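MHC class I antigen (Ctenopharyngodon idella, PDB 5H5Z) binds a peptide in the groove between its two long helices and, paired with beta-2-microglobulin, probably presents it to T cells. Local coordinates at residues K6-G11 / V24-D29; D17-T22 / Y34-S39; G88-Q93 / Y112-E117; E117-L122 / A131-A136; N125-T130 / A147-N152. One frame throughout, in Å; residues are numbered along the deposited sequence.

Interaction 1. Residues K6-G11 / V24-D29; sequences KYVYTG and VGMVDD
Lys6 meets Asp29 through a salt bridge: Lys6 NZ lies 2.9 Å from Asp29 OD1 and approaches on the syn lone pair of that oxygen. The lysine chain is extended beyond CG, which carries its ammonium to Asp29 in the turn after strand 24-27. On the same face of the sheet Val8 offers both methyls: CG2 rests on Val24 CB at 3.8 Å, the two valines lying side by side, while CG1 touches Met26 CE at 3.9 Å. The methionine is bent at its last torsion (chi3 -80°), which swings that methyl back over Val8. This face is the underside of the peptide-binding platform of a class I molecule, and beta-2-microglobulin packs here, with its Lys59 on Lys6, its Phe57 on Val8 and its Leu55 on Val24. The two backbones form an antiparallel ladder, with Lys6 and Met26 as one hydrogen-bonded pair and Val8 and Val24 as the next; Val8 N reaches Val24 O at 2.9 Å. Between them Tyr7 faces Gly25 in a non-hydrogen-bonded pair, and its ring points to the opposite face. Tyr7 CD1 lies 3.7 Å from Gly25 CA, a close approach that a residue without a side chain permits. Farther out, Tyr7 OH hydrogen-bonds to the backbone of the bound peptide.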
# COMPACT_ATOMS: atom_id res chain seq x y z
N LYS A 6 -9.05 -8.24 3.98
CA LYS A 6 -7.74 -8.89 3.90
C LYS A 6 -6.93 -8.71 5.18
O LYS A 6 -6.97 -7.65 5.82
CB LYS A 6 -6.91 -8.34 2.73
CG LYS A 6 -7.55 -8.46 1.36
CD LYS A 6 -6.71 -7.72 0.33
CE LYS A 6 -7.31 -7.80 -1.06
NZ LYS A 6 -6.47 -7.01 -2.00
N TYR A 7 -6.20 -9.75 5.54
CA TYR A 7 -5.26 -9.68 6.65
C TYR A 7 -3.87 -9.98 6.13
O TYR A 7 -3.68 -10.87 5.30
CB TYR A 7 -5.66 -10.65 7.77
CG TYR A 7 -6.90 -10.18 8.48
CD1 TYR A 7 -6.81 -9.26 9.53
CD2 TYR A 7 -8.16 -10.62 8.10
CE1 TYR A 7 -7.94 -8.81 10.19
CE2 TYR A 7 -9.30 -10.17 8.75
CZ TYR A 7 -9.19 -9.27 9.79
OH TYR A 7 -10.31 -8.81 10.44
N VAL A 8 -2.90 -9.20 6.60
CA VAL A 8 -1.49 -9.44 6.27
C VAL A 8 -0.68 -9.54 7.56
O VAL A 8 -0.66 -8.61 8.36
CB VAL A 8 -0.91 -8.39 5.28
CG1 VAL A 8 -1.58 -8.50 3.91
CG2 VAL A 8 -1.03 -6.97 5.83
N TYR A 9 -0.07 -10.71 7.79
CA TYR A 9 0.74 -10.94 8.98
C TYR A 9 2.22 -10.95 8.61
O TYR A 9 2.61 -11.61 7.64
CB TYR A 9 0.45 -12.31 9.60
CG TYR A 9 -0.97 -12.59 10.09
CD1 TYR A 9 -1.94 -11.58 10.18
CD2 TYR A 9 -1.32 -13.88 10.49
CE1 TYR A 9 -3.23 -11.87 10.63
CE2 TYR A 9 -2.59 -14.17 10.95
CZ TYR A 9 -3.54 -13.17 11.02
OH TYR A 9 -4.80 -13.48 11.46
N THR A 10 3.04 -10.25 9.39
CA THR A 10 4.50 -10.29 9.21
C THR A 10 5.21 -10.79 10.47
O THR A 10 5.11 -10.18 11.53
CB THR A 10 5.08 -8.92 8.83
OG1 THR A 10 4.42 -8.42 7.66
CG2 THR A 10 6.59 -9.03 8.55
N GLY A 11 5.95 -11.88 10.32
CA GLY A 11 6.76 -12.41 11.39
C GLY A 11 8.24 -12.26 11.07
O GLY A 11 8.67 -12.57 9.97
N VAL A 24 -1.89 -6.51 10.10
CA VAL A 24 -2.72 -5.40 9.60
C VAL A 24 -3.97 -5.97 8.91
O VAL A 24 -3.88 -6.92 8.13
CB VAL A 24 -1.91 -4.49 8.64
CG1 VAL A 24 -2.82 -3.53 7.87
CG2 VAL A 24 -0.83 -3.73 9.39
N GLY A 25 -5.13 -5.40 9.21
CA GLY A 25 -6.35 -5.78 8.52
C GLY A 25 -6.86 -4.63 7.68
O GLY A 25 -6.76 -3.47 8.09
N MET A 26 -7.40 -4.95 6.51
CA MET A 26 -7.81 -3.96 5.53
C MET A 26 -9.18 -4.28 4.94
O MET A 26 -9.49 -5.45 4.68
CB MET A 26 -6.79 -3.89 4.38
CG MET A 26 -5.42 -3.38 4.78
SD MET A 26 -4.23 -3.65 3.45
CE MET A 26 -3.83 -5.38 3.69
N VAL A 27 -9.99 -3.25 4.73
CA VAL A 27 -11.17 -3.36 3.88
C VAL A 27 -10.94 -2.46 2.68
O VAL A 27 -10.61 -1.28 2.85
CB VAL A 27 -12.46 -3.01 4.65
CG1 VAL A 27 -13.67 -2.92 3.72
CG2 VAL A 27 -12.71 -4.05 5.72
N ASP A 28 -11.08 -3.03 1.48
CA ASP A 28 -10.79 -2.32 0.22
C ASP A 28 -9.38 -1.72 0.24
O ASP A 28 -9.15 -0.60 -0.23
CB ASP A 28 -11.86 -1.25 -0.08
CG ASP A 28 -13.25 -1.86 -0.29
OD1 ASP A 28 -13.39 -3.10 -0.23
OD2 ASP A 28 -14.20 -1.09 -0.53
N ASP A 29 -8.45 -2.49 0.81
CA ASP A 29 -7.03 -2.13 0.90
C ASP A 29 -6.74 -0.91 1.77
O ASP A 29 -5.64 -0.35 1.72
CB ASP A 29 -6.42 -2.01 -0.51
CG ASP A 29 -6.60 -3.28 -1.32
OD1 ASP A 29 -6.12 -4.34 -0.88
OD2 ASP A 29 -7.24 -3.23 -2.39

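Interaction 2. Residues D17-T22 / Y34-S39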
# COMPACT_ATOMS: atom_id res chain seq x y z
N ASP A 17 14.35 -3.40 15.23
CA ASP A 17 13.55 -2.21 14.91
C ASP A 17 12.04 -2.49 14.90
O ASP A 17 11.23 -1.67 15.34
CB ASP A 17 14.03 -1.64 13.56
CG ASP A 17 13.02 -0.71 12.90
OD1 ASP A 17 12.86 0.43 13.39
OD2 ASP A 17 12.40 -1.12 11.90
N PHE A 18 11.69 -3.64 14.36
CA PHE A 18 10.32 -4.16 14.23
C PHE A 18 10.02 -5.28 15.23
O PHE A 18 10.94 -5.97 15.68
CB PHE A 18 10.04 -4.60 12.78
CG PHE A 18 9.69 -3.46 11.85
CD1 PHE A 18 8.47 -2.80 11.95
CD2 PHE A 18 10.59 -3.05 10.87
CE1 PHE A 18 8.15 -1.75 11.09
CE2 PHE A 18 10.28 -2.01 10.01
CZ PHE A 18 9.06 -1.36 10.12
N PRO A 19 8.73 -5.45 15.60
CA PRO A 19 8.34 -6.53 16.52
C PRO A 19 8.43 -7.92 15.89
O PRO A 19 8.61 -8.04 14.68
CB PRO A 19 6.87 -6.20 16.84
CG PRO A 19 6.66 -4.80 16.40
CD PRO A 19 7.58 -4.61 15.24
N GLU A 20 8.31 -8.95 16.72
CA GLU A 20 8.32 -10.33 16.24
C GLU A 20 7.14 -10.63 15.32
O GLU A 20 7.26 -11.42 14.38
CB GLU A 20 8.28 -11.30 17.41
CG GLU A 20 9.63 -11.65 17.98
CD GLU A 20 9.55 -12.80 18.96
OE1 GLU A 20 10.16 -13.85 18.68
OE2 GLU A 20 8.87 -12.65 20.00
N PHE A 21 6.00 -10.01 15.61
CA PHE A 21 4.78 -10.25 14.85
C PHE A 21 4.05 -8.93 14.65
O PHE A 21 3.91 -8.15 15.58
CB PHE A 21 3.88 -11.24 15.60
CG PHE A 21 2.62 -11.59 14.87
CD1 PHE A 21 2.61 -12.60 13.91
CD2 PHE A 21 1.43 -10.92 15.14
CE1 PHE A 21 1.45 -12.94 13.24
CE2 PHE A 21 0.26 -11.25 14.47
CZ PHE A 21 0.27 -12.26 13.52
N THR A 22 3.59 -8.71 13.42
CA THR A 22 2.74 -7.57 13.08
C THR A 22 1.56 -8.06 12.24
O THR A 22 1.74 -8.85 11.32
CB THR A 22 3.52 -6.49 12.29
OG1 THR A 22 4.69 -6.09 13.02
CG2 THR A 22 2.65 -5.26 12.02
N TYR A 34 -4.83 -2.86 13.56
CA TYR A 34 -3.40 -3.10 13.77
C TYR A 34 -3.17 -3.99 15.00
O TYR A 34 -3.89 -3.87 15.99
CB TYR A 34 -2.66 -1.78 13.95
CG TYR A 34 -1.18 -1.95 14.21
CD1 TYR A 34 -0.31 -2.20 13.15
CD2 TYR A 34 -0.66 -1.89 15.50
CE1 TYR A 34 1.05 -2.36 13.37
CE2 TYR A 34 0.70 -2.06 15.73
CZ TYR A 34 1.54 -2.29 14.66
OH TYR A 34 2.89 -2.45 14.86
N PHE A 35 -2.17 -4.86 14.93
CA PHE A 35 -1.69 -5.63 16.08
C PHE A 35 -0.19 -5.83 15.97
O PHE A 35 0.32 -6.07 14.88
CB PHE A 35 -2.38 -7.00 16.15
CG PHE A 35 -1.89 -7.90 17.26
CD1 PHE A 35 -0.76 -8.71 17.08
CD2 PHE A 35 -2.56 -7.97 18.48
CE1 PHE A 35 -0.31 -9.55 18.10
CE2 PHE A 35 -2.12 -8.81 19.49
CZ PHE A 35 -0.99 -9.60 19.31
N ASP A 36 0.51 -5.72 17.09
CA ASP A 36 1.88 -6.22 17.15
C ASP A 36 2.21 -6.88 18.48
O ASP A 36 1.50 -6.72 19.47
CB ASP A 36 2.92 -5.16 16.70
CG ASP A 36 3.20 -4.09 17.75
OD1 ASP A 36 3.29 -4.40 18.95
OD2 ASP A 36 3.37 -2.92 17.34
N SER A 37 3.30 -7.65 18.48
CA SER A 37 3.69 -8.45 19.64
C SER A 37 4.40 -7.65 20.74
O SER A 37 4.69 -8.20 21.81
CB SER A 37 4.53 -9.65 19.20
OG SER A 37 5.63 -9.24 18.41
N ASN A 38 4.67 -6.37 20.48
CA ASN A 38 5.17 -5.47 21.52
C ASN A 38 4.04 -4.95 22.41
O ASN A 38 4.14 -5.01 23.63
CB ASN A 38 5.94 -4.30 20.91
CG ASN A 38 7.33 -4.70 20.42
OD1 ASN A 38 7.89 -5.71 20.86
ND2 ASN A 38 7.89 -3.90 19.53
N SER A 39 2.97 -4.45 21.80
CA SER A 39 1.82 -3.97 22.56
C SER A 39 0.91 -5.13 22.99
O SER A 39 0.22 -5.03 24.00
CB SER A 39 1.02 -2.94 21.75
OG SER A 39 0.28 -3.56 20.71
O HOH W 1 7.79 -8.29 19.63
O HOH W 2 5.13 -3.39 13.23
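This is the open end of a beta hairpin, where strands 21-27 and 30-36 give way to loops and side chains take over from the regular ladder. Thr22 and Asp36 make an antiparallel non-hydrogen-bonded pair; just beyond it Ser37 N donates to Phe21 O at 3.0 Å. The return bond comes from a side chain instead of a carbonyl: Phe21 N donates to Ser37 OG at 2.9 Å, with an angle of 142° at the hydrogen. With chi1 at 53°, OG sits between the serine's own N and C, turned to the incoming amide. A water joins Ser37 OG to Glu20 N and Asn38 OD1. Asp36 OD1 accepts from Ser39 N, an Asx motif that shapes the turn leaving the strand, while Tyr34 OH donates to Asp36 OD2 at 2.6 Å, on the anti lone pair of that oxygen. The carboxylate is thus held at both oxygens, and Pro19 CG packs 3.8 Å from Asp36 CB. In the class I platform this hairpin belongs to the alpha 1 half of the floor. Phe21 and Phe35 are on its helix side, meeting rim to rim with CD2 of Phe21 3.7 Å from CD1 of Phe35 and their planes at 69°; helix 55-82 covers both. On the other face Thr22 CG2 touches Tyr34 CE1 at 3.6 Å, and a second water donates to Thr22 OG1 and Tyr34 OH, close to beta-2-microglobulin.

Interaction 3. Residues G88-Q93 / Y112-E117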
# COMPACT_ATOMS: atom_id res chain seq x y z
N GLY A 88 21.05 -15.07 11.34
CA GLY A 88 20.54 -13.98 10.52
C GLY A 88 19.04 -13.76 10.61
O GLY A 88 18.31 -14.60 11.14
N VAL A 89 18.60 -12.62 10.09
CA VAL A 89 17.18 -12.25 10.10
C VAL A 89 16.40 -13.00 9.02
O VAL A 89 16.81 -13.06 7.86
CB VAL A 89 16.99 -10.71 9.99
CG1 VAL A 89 17.70 -10.15 8.76
CG2 VAL A 89 15.51 -10.34 9.98
N HIS A 90 15.27 -13.58 9.41
CA HIS A 90 14.38 -14.23 8.45
C HIS A 90 12.94 -13.80 8.69
O HIS A 90 12.60 -13.33 9.77
CB HIS A 90 14.56 -15.75 8.48
CG HIS A 90 15.93 -16.20 8.10
ND1 HIS A 90 16.36 -16.28 6.79
CD2 HIS A 90 17.00 -16.56 8.86
CE1 HIS A 90 17.62 -16.69 6.76
NE2 HIS A 90 18.03 -16.86 8.01
N THR A 91 12.11 -13.95 7.66
CA THR A 91 10.73 -13.49 7.71
C THR A 91 9.75 -14.59 7.33
O THR A 91 10.05 -15.45 6.50
CB THR A 91 10.47 -12.28 6.77
OG1 THR A 91 10.44 -12.73 5.41
CG2 THR A 91 11.55 -11.22 6.93
N TRP A 92 8.57 -14.52 7.94
CA TRP A 92 7.48 -15.44 7.67
C TRP A 92 6.23 -14.58 7.49
O TRP A 92 5.92 -13.74 8.33
CB TRP A 92 7.32 -16.42 8.84
CG TRP A 92 6.19 -17.41 8.71
CD1 TRP A 92 5.08 -17.49 9.51
CD2 TRP A 92 6.06 -18.45 7.74
NE1 TRP A 92 4.27 -18.53 9.10
CE2 TRP A 92 4.85 -19.13 8.01
CE3 TRP A 92 6.87 -18.89 6.67
CZ2 TRP A 92 4.41 -20.22 7.25
CZ3 TRP A 92 6.43 -19.97 5.91
CH2 TRP A 92 5.21 -20.62 6.20
N GLN A 93 5.54 -14.78 6.37
CA GLN A 93 4.39 -13.96 6.02
C GLN A 93 3.16 -14.79 5.71
O GLN A 93 3.26 -15.90 5.17
CB GLN A 93 4.70 -13.09 4.80
CG GLN A 93 5.58 -11.89 5.07
CD GLN A 93 6.17 -11.33 3.78
OE1 GLN A 93 7.02 -11.95 3.15
NE2 GLN A 93 5.70 -10.15 3.38
N TYR A 112 1.15 -18.25 2.17
CA TYR A 112 2.27 -18.04 3.08
C TYR A 112 3.58 -17.89 2.29
O TYR A 112 3.72 -18.47 1.22
CB TYR A 112 2.40 -19.23 4.04
CG TYR A 112 1.24 -19.41 5.00
CD1 TYR A 112 0.07 -20.08 4.61
CD2 TYR A 112 1.32 -18.94 6.32
CE1 TYR A 112 -0.98 -20.26 5.50
CE2 TYR A 112 0.26 -19.12 7.21
CZ TYR A 112 -0.88 -19.78 6.80
OH TYR A 112 -1.92 -19.97 7.68
N ALA A 113 4.52 -17.11 2.83
CA ALA A 113 5.85 -16.95 2.23
C ALA A 113 6.93 -16.97 3.28
O ALA A 113 6.74 -16.48 4.40
CB ALA A 113 5.93 -15.65 1.43
N TYR A 114 8.08 -17.53 2.90
CA TYR A 114 9.27 -17.49 3.73
C TYR A 114 10.32 -16.66 3.02
O TYR A 114 10.59 -16.85 1.83
CB TYR A 114 9.79 -18.91 3.99
CG TYR A 114 11.10 -18.93 4.75
CD1 TYR A 114 11.16 -18.49 6.07
CD2 TYR A 114 12.28 -19.37 4.14
CE1 TYR A 114 12.35 -18.50 6.78
CE2 TYR A 114 13.48 -19.38 4.84
CZ TYR A 114 13.51 -18.95 6.15
OH TYR A 114 14.69 -18.97 6.85
N ASP A 115 10.92 -15.72 3.77
CA ASP A 115 11.85 -14.73 3.21
C ASP A 115 11.32 -14.07 1.93
O ASP A 115 12.06 -13.85 0.97
CB ASP A 115 13.26 -15.32 3.02
CG ASP A 115 13.99 -15.51 4.33
OD1 ASP A 115 13.63 -14.85 5.33
OD2 ASP A 115 14.95 -16.31 4.38
N GLY A 116 10.02 -13.77 1.92
CA GLY A 116 9.38 -13.09 0.80
C GLY A 116 9.21 -13.90 -0.47
O GLY A 116 8.99 -13.33 -1.54
N GLU A 117 9.30 -15.22 -0.36
CA GLU A 117 9.07 -16.12 -1.49
C GLU A 117 7.97 -17.13 -1.17
O GLU A 117 7.91 -17.64 -0.05
CB GLU A 117 10.35 -16.86 -1.86
CG GLU A 117 11.40 -15.98 -2.52
CD GLU A 117 12.60 -16.78 -3.00
OE1 GLU A 117 13.18 -17.53 -2.20
OE2 GLU A 117 12.96 -16.65 -4.19
O HOH W 3 8.32 -14.03 4.18
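His90 and Asp115 are joined by a hydrogen bond from His90 ND1 to Asp115 OD2, 2.8 Å long and nearly in the plane of the imidazole, on the syn lone pair of the oxygen. The other oxygen, Asp115 OD1, accepts from Thr91 N at 2.9 Å, so the carboxylate straddles side chain and backbone of the neighbouring strand. Asp115 N in turn donates to Thr91 O. Farther along, Gln93 and Ala113 form a hydrogen-bonded antiparallel pair. A water bridges Thr91 OG1 and Gln93 OE1 to Gly116 N of the type I' turn 114-117, while Gln93 NE2 donates to Trp61 O of beta-2-microglobulin. Tyr114 OH stands 3.1 Å above the plane of the His90 ring, toward its rim, and hydrogen-bonds to Gln85. Trp92, its CG anti to the backbone N (chi1 178°), brings CZ2 to 3.5 Å from Tyr112 CD2; the two rings are nearly parallel but barely overlap. Helix 55-82 packs on Trp92 and Tyr114, beta-2-microglobulin meets the other face, and the hairpin itself lies between strands 3-13 and 117-123 of the sheet.

Interaction 4. Residues E117-L122 / A131-A136; sequences EDFVSL and AANPQA
A classic beta bulge in strand 117-123, where Phe119 and Val120 both face Tyr112, meets the chain as it leaves edge strand 128-131 and enters helix 134-145. One direct hydrogen bond ties the two segments: Ala132 N donates to Phe119 O at 2.9 Å in an almost straight bond (174°). Val120 and Ala131 follow as a non-hydrogen-bonded antiparallel pair. The main side-chain contact is a CH-pi interaction in which Ala136 CB sits 3.6 Å over the centre of the Phe119 ring, only 6° off its normal. Phe119 reaches this spot because its CG is anti to the backbone N (chi1 -172°), directing the ring back toward the helix start although its CB departs from it. Val120 CG1 touches Ala136 CB at 3.8 Å, so the methyl meets both the ring face and the valine. Asn133, at the N-cap, accepts weakly from Ala136 N through OD1, and its ND2 donates to a water that also bonds to Asp118 O. Outward, Asp118 OD1 takes the indole N-H of Trp61 of beta-2-microglobulin, and Trp92 packs edge-to-face with Phe119. A bulged floor strand seated against a capped helix start in this way joins sheet to helix in the alpha 2 half of the class I peptide-binding platform.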
# COMPACT_ATOMS: atom_id res chain seq x y z
N GLU A 117 9.30 -15.22 -0.36
CA GLU A 117 9.07 -16.12 -1.49
C GLU A 117 7.97 -17.13 -1.17
O GLU A 117 7.91 -17.64 -0.05
CB GLU A 117 10.35 -16.86 -1.86
CG GLU A 117 11.40 -15.98 -2.52
CD GLU A 117 12.60 -16.78 -3.00
OE1 GLU A 117 13.18 -17.53 -2.20
OE2 GLU A 117 12.96 -16.65 -4.19
N ASP A 118 7.12 -17.44 -2.15
CA ASP A 118 6.03 -18.42 -1.98
C ASP A 118 6.49 -19.66 -1.23
O ASP A 118 7.56 -20.22 -1.53
CB ASP A 118 5.46 -18.85 -3.33
CG ASP A 118 4.63 -17.77 -4.01
OD1 ASP A 118 4.37 -16.72 -3.39
OD2 ASP A 118 4.24 -17.99 -5.17
N PHE A 119 5.70 -20.08 -0.25
CA PHE A 119 5.97 -21.30 0.50
C PHE A 119 4.83 -22.31 0.28
O PHE A 119 5.03 -23.34 -0.37
CB PHE A 119 6.18 -20.99 1.99
CG PHE A 119 6.66 -22.17 2.81
CD1 PHE A 119 7.99 -22.57 2.77
CD2 PHE A 119 5.78 -22.86 3.64
CE1 PHE A 119 8.43 -23.65 3.53
CE2 PHE A 119 6.21 -23.94 4.41
CZ PHE A 119 7.54 -24.33 4.35
N VAL A 120 3.63 -22.00 0.78
CA VAL A 120 2.43 -22.79 0.47
C VAL A 120 1.24 -21.86 0.16
O VAL A 120 1.11 -20.78 0.74
CB VAL A 120 2.02 -23.77 1.61
CG1 VAL A 120 3.00 -24.92 1.74
CG2 VAL A 120 1.84 -23.06 2.94
N SER A 121 0.39 -22.30 -0.77
CA SER A 121 -0.78 -21.54 -1.19
C SER A 121 -1.99 -22.46 -1.22
O SER A 121 -1.90 -23.61 -1.66
CB SER A 121 -0.57 -20.95 -2.59
OG SER A 121 0.66 -20.26 -2.69
N LEU A 122 -3.12 -21.96 -0.74
CA LEU A 122 -4.34 -22.74 -0.74
C LEU A 122 -4.97 -22.81 -2.12
O LEU A 122 -5.18 -21.78 -2.77
CB LEU A 122 -5.36 -22.18 0.27
CG LEU A 122 -6.76 -22.80 0.32
CD1 LEU A 122 -6.70 -24.27 0.72
CD2 LEU A 122 -7.67 -22.02 1.26
N ALA A 131 2.74 -26.53 -2.69
CA ALA A 131 4.06 -26.32 -2.12
C ALA A 131 5.00 -25.77 -3.19
O ALA A 131 5.17 -26.38 -4.25
CB ALA A 131 4.60 -27.63 -1.55
N ALA A 132 5.61 -24.62 -2.91
CA ALA A 132 6.49 -23.95 -3.89
C ALA A 132 7.88 -24.59 -4.00
O ALA A 132 8.55 -24.44 -5.03
CB ALA A 132 6.61 -22.47 -3.56
N ASN A 133 8.30 -25.29 -2.95
CA ASN A 133 9.62 -25.91 -2.91
C ASN A 133 9.58 -27.20 -2.08
O ASN A 133 8.60 -27.45 -1.39
CB ASN A 133 10.65 -24.92 -2.35
CG ASN A 133 10.20 -24.26 -1.07
OD1 ASN A 133 9.90 -24.92 -0.08
ND2 ASN A 133 10.16 -22.93 -1.07
N PRO A 134 10.65 -28.02 -2.16
CA PRO A 134 10.70 -29.25 -1.36
C PRO A 134 10.51 -29.02 0.15
O PRO A 134 9.88 -29.84 0.82
CB PRO A 134 12.10 -29.80 -1.63
CG PRO A 134 12.42 -29.30 -2.99
CD PRO A 134 11.82 -27.92 -3.06
N GLN A 135 11.04 -27.91 0.66
CA GLN A 135 10.92 -27.55 2.07
C GLN A 135 9.47 -27.39 2.50
O GLN A 135 9.12 -27.67 3.65
CB GLN A 135 11.69 -26.26 2.38
CG GLN A 135 13.20 -26.37 2.30
CD GLN A 135 13.75 -26.18 0.89
OE1 GLN A 135 12.99 -26.06 -0.08
NE2 GLN A 135 15.07 -26.17 0.78
N ALA A 136 8.62 -26.95 1.57
CA ALA A 136 7.20 -26.75 1.86
C ALA A 136 6.37 -28.03 1.81
O ALA A 136 5.26 -28.07 2.35
CB ALA A 136 6.61 -25.69 0.93
O HOH W 4 9.60 -20.61 0.55

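Interaction 5. Residues N125-T130 / A147-N152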
# COMPACT_ATOMS: atom_id res chain seq x y z
N ASN A 125 -10.41 -25.12 -4.27
CA ASN A 125 -11.20 -25.98 -5.15
C ASN A 125 -10.90 -27.46 -4.91
O ASN A 125 -11.81 -28.29 -4.85
CB ASN A 125 -10.97 -25.63 -6.62
CG ASN A 125 -11.54 -24.28 -7.01
OD1 ASN A 125 -12.22 -23.63 -6.22
ND2 ASN A 125 -11.25 -23.85 -8.23
N THR A 126 -9.61 -27.79 -4.77
CA THR A 126 -9.17 -29.17 -4.57
C THR A 126 -8.89 -29.48 -3.10
O THR A 126 -8.58 -30.63 -2.76
CB THR A 126 -7.90 -29.48 -5.39
OG1 THR A 126 -6.89 -28.51 -5.10
CG2 THR A 126 -8.21 -29.48 -6.88
N LEU A 127 -9.01 -28.47 -2.25
CA LEU A 127 -8.73 -28.60 -0.81
C LEU A 127 -7.32 -29.14 -0.56
O LEU A 127 -7.11 -30.04 0.26
CB LEU A 127 -9.80 -29.45 -0.11
CG LEU A 127 -11.18 -28.80 0.03
CD1 LEU A 127 -12.25 -29.83 0.37
CD2 LEU A 127 -11.13 -27.70 1.08
N THR A 128 -6.36 -28.59 -1.30
CA THR A 128 -4.96 -28.97 -1.18
C THR A 128 -4.09 -27.73 -1.06
O THR A 128 -4.54 -26.61 -1.36
CB THR A 128 -4.49 -29.81 -2.39
OG1 THR A 128 -4.73 -29.08 -3.61
CG2 THR A 128 -5.20 -31.16 -2.44
N TRP A 129 -2.86 -27.93 -0.62
CA TRP A 129 -1.88 -26.86 -0.51
C TRP A 129 -0.79 -27.03 -1.55
O TRP A 129 -0.14 -28.08 -1.62
CB TRP A 129 -1.28 -26.83 0.90
CG TRP A 129 -2.27 -26.40 1.92
CD1 TRP A 129 -3.11 -27.20 2.65
CD2 TRP A 129 -2.55 -25.05 2.32
NE1 TRP A 129 -3.90 -26.43 3.48
CE2 TRP A 129 -3.58 -25.11 3.30
CE3 TRP A 129 -2.04 -23.80 1.95
CZ2 TRP A 129 -4.09 -23.97 3.92
CZ3 TRP A 129 -2.55 -22.66 2.56
CH2 TRP A 129 -3.57 -22.75 3.53
N THR A 130 -0.60 -26.00 -2.37
CA THR A 130 0.48 -25.99 -3.35
C THR A 130 1.77 -25.62 -2.65
O THR A 130 1.88 -24.53 -2.07
CB THR A 130 0.17 -25.02 -4.50
OG1 THR A 130 -1.08 -25.38 -5.09
CG2 THR A 130 1.26 -25.08 -5.58
N ALA A 147 -6.58 -31.32 7.95
CA ALA A 147 -7.74 -30.68 7.30
C ALA A 147 -7.71 -29.14 7.32
O ALA A 147 -8.77 -28.48 7.36
CB ALA A 147 -9.06 -31.21 7.86
N VAL A 148 -6.50 -28.59 7.27
CA VAL A 148 -6.28 -27.14 7.33
C VAL A 148 -6.96 -26.41 6.16
O VAL A 148 -7.54 -25.35 6.36
CB VAL A 148 -4.77 -26.79 7.39
CG1 VAL A 148 -4.56 -25.28 7.32
CG2 VAL A 148 -4.15 -27.35 8.66
N ALA A 149 -6.88 -26.99 4.96
CA ALA A 149 -7.54 -26.42 3.77
C ALA A 149 -9.04 -26.28 3.97
O ALA A 149 -9.64 -25.26 3.63
CB ALA A 149 -7.25 -27.27 2.55
N GLU A 150 -9.65 -27.32 4.54
CA GLU A 150 -11.08 -27.30 4.82
C GLU A 150 -11.45 -26.17 5.78
O GLU A 150 -12.43 -25.45 5.54
CB GLU A 150 -11.55 -28.66 5.36
CG GLU A 150 -11.65 -29.76 4.31
CD GLU A 150 -10.33 -30.46 4.00
OE1 GLU A 150 -9.26 -29.97 4.44
OE2 GLU A 150 -10.37 -31.50 3.32
N GLN A 151 -10.67 -26.01 6.85
CA GLN A 151 -10.94 -24.97 7.85
C GLN A 151 -10.83 -23.60 7.21
O GLN A 151 -11.71 -22.74 7.38
CB GLN A 151 -9.98 -25.07 9.04
CG GLN A 151 -10.41 -24.30 10.29
CD GLN A 151 -10.18 -22.80 10.21
OE1 GLN A 151 -10.96 -22.01 10.76
NE2 GLN A 151 -9.11 -22.39 9.53
N ASN A 152 -9.74 -23.41 6.47
CA ASN A 152 -9.45 -22.15 5.80
C ASN A 152 -10.52 -21.79 4.77
O ASN A 152 -10.97 -20.65 4.73
CB ASN A 152 -8.07 -22.22 5.13
CG ASN A 152 -6.92 -22.10 6.12
OD1 ASN A 152 -5.77 -22.01 5.70
ND2 ASN A 152 -7.20 -22.10 7.42
O HOH W 5 -6.98 -30.87 3.03
O HOH W 6 -5.30 -29.09 4.33
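Strand 128-130 and helix 148-152 run at 99° to each other, with their axes 8.7 Å apart at closest approach, and no direct hydrogen bond joins them. The strand enters through a G1 beta bulge at Leu127 and Thr128, both facing Asp123; the helix starts after Ala147, whose positive phi closes the preceding helix in a Schellman motif. Backbones come nearest at Leu127 and Ala149, with CA atoms 5.2 Å apart, and Ala149 CB lies 3.6 Å from Leu127 O. Leu127 lays CD2 against the helix backbone at Glu150 CA and crosses the glutamate chain at about a right angle. That chain folds at chi2 (83°), and CG meets the leucine methyls while OE1 shares a water with Leu127 O. Trp129 inserts its indole edge-on. Trp129 CZ2 touches Val148 CG1 at 3.7 Å and approaches Asn152 OD1 at 3.1 Å, the amide oxygen lying in the ring plane with the amide turned 82° from it. Trp129 NE1 and Ala149 N, 3.4 Å apart, are both donors and cannot bond each other; one water accepts from both, at 2.7 Å from Ala149 N and more weakly from the indole. Trp143 packs edge-to-face with Trp129, and Val148 and Asn152 also touch the bound peptide. Water thus reconciles two neighbouring donors at the start of the helix; with no direct hydrogen bond, the contact relies on two water bridges and on apolar packing.

Overall arrangement
All five contacts belong to the peptide-binding platform and reach one antiparallel sheet. Interactions 1 and 2 share strand 21-27 and touch where Tyr9 packs on Phe21; interaction 3 adjoins interaction 1 across strands 3-13 and 90-100, their centres 16 Å apart. Interactions 3 and 4 are closest, with centres 11 Å apart: they share Glu117, and Trp92 CH2 lies 3.4 Å from Phe119 CD2. Interaction 5 continues at the sheet's edge, where Ala149 meets Leu122 of interaction 4. Interactions 2 and 5 are the farthest apart, 28 Å between centres and about 14 Å between nearest atoms. Interactions 1, 3 and 5 touch the peptide through Tyr7, Tyr9, Trp92, Val148, Gln151 and Asn152, while interactions 1 to 4 meet beta-2-microglobulin.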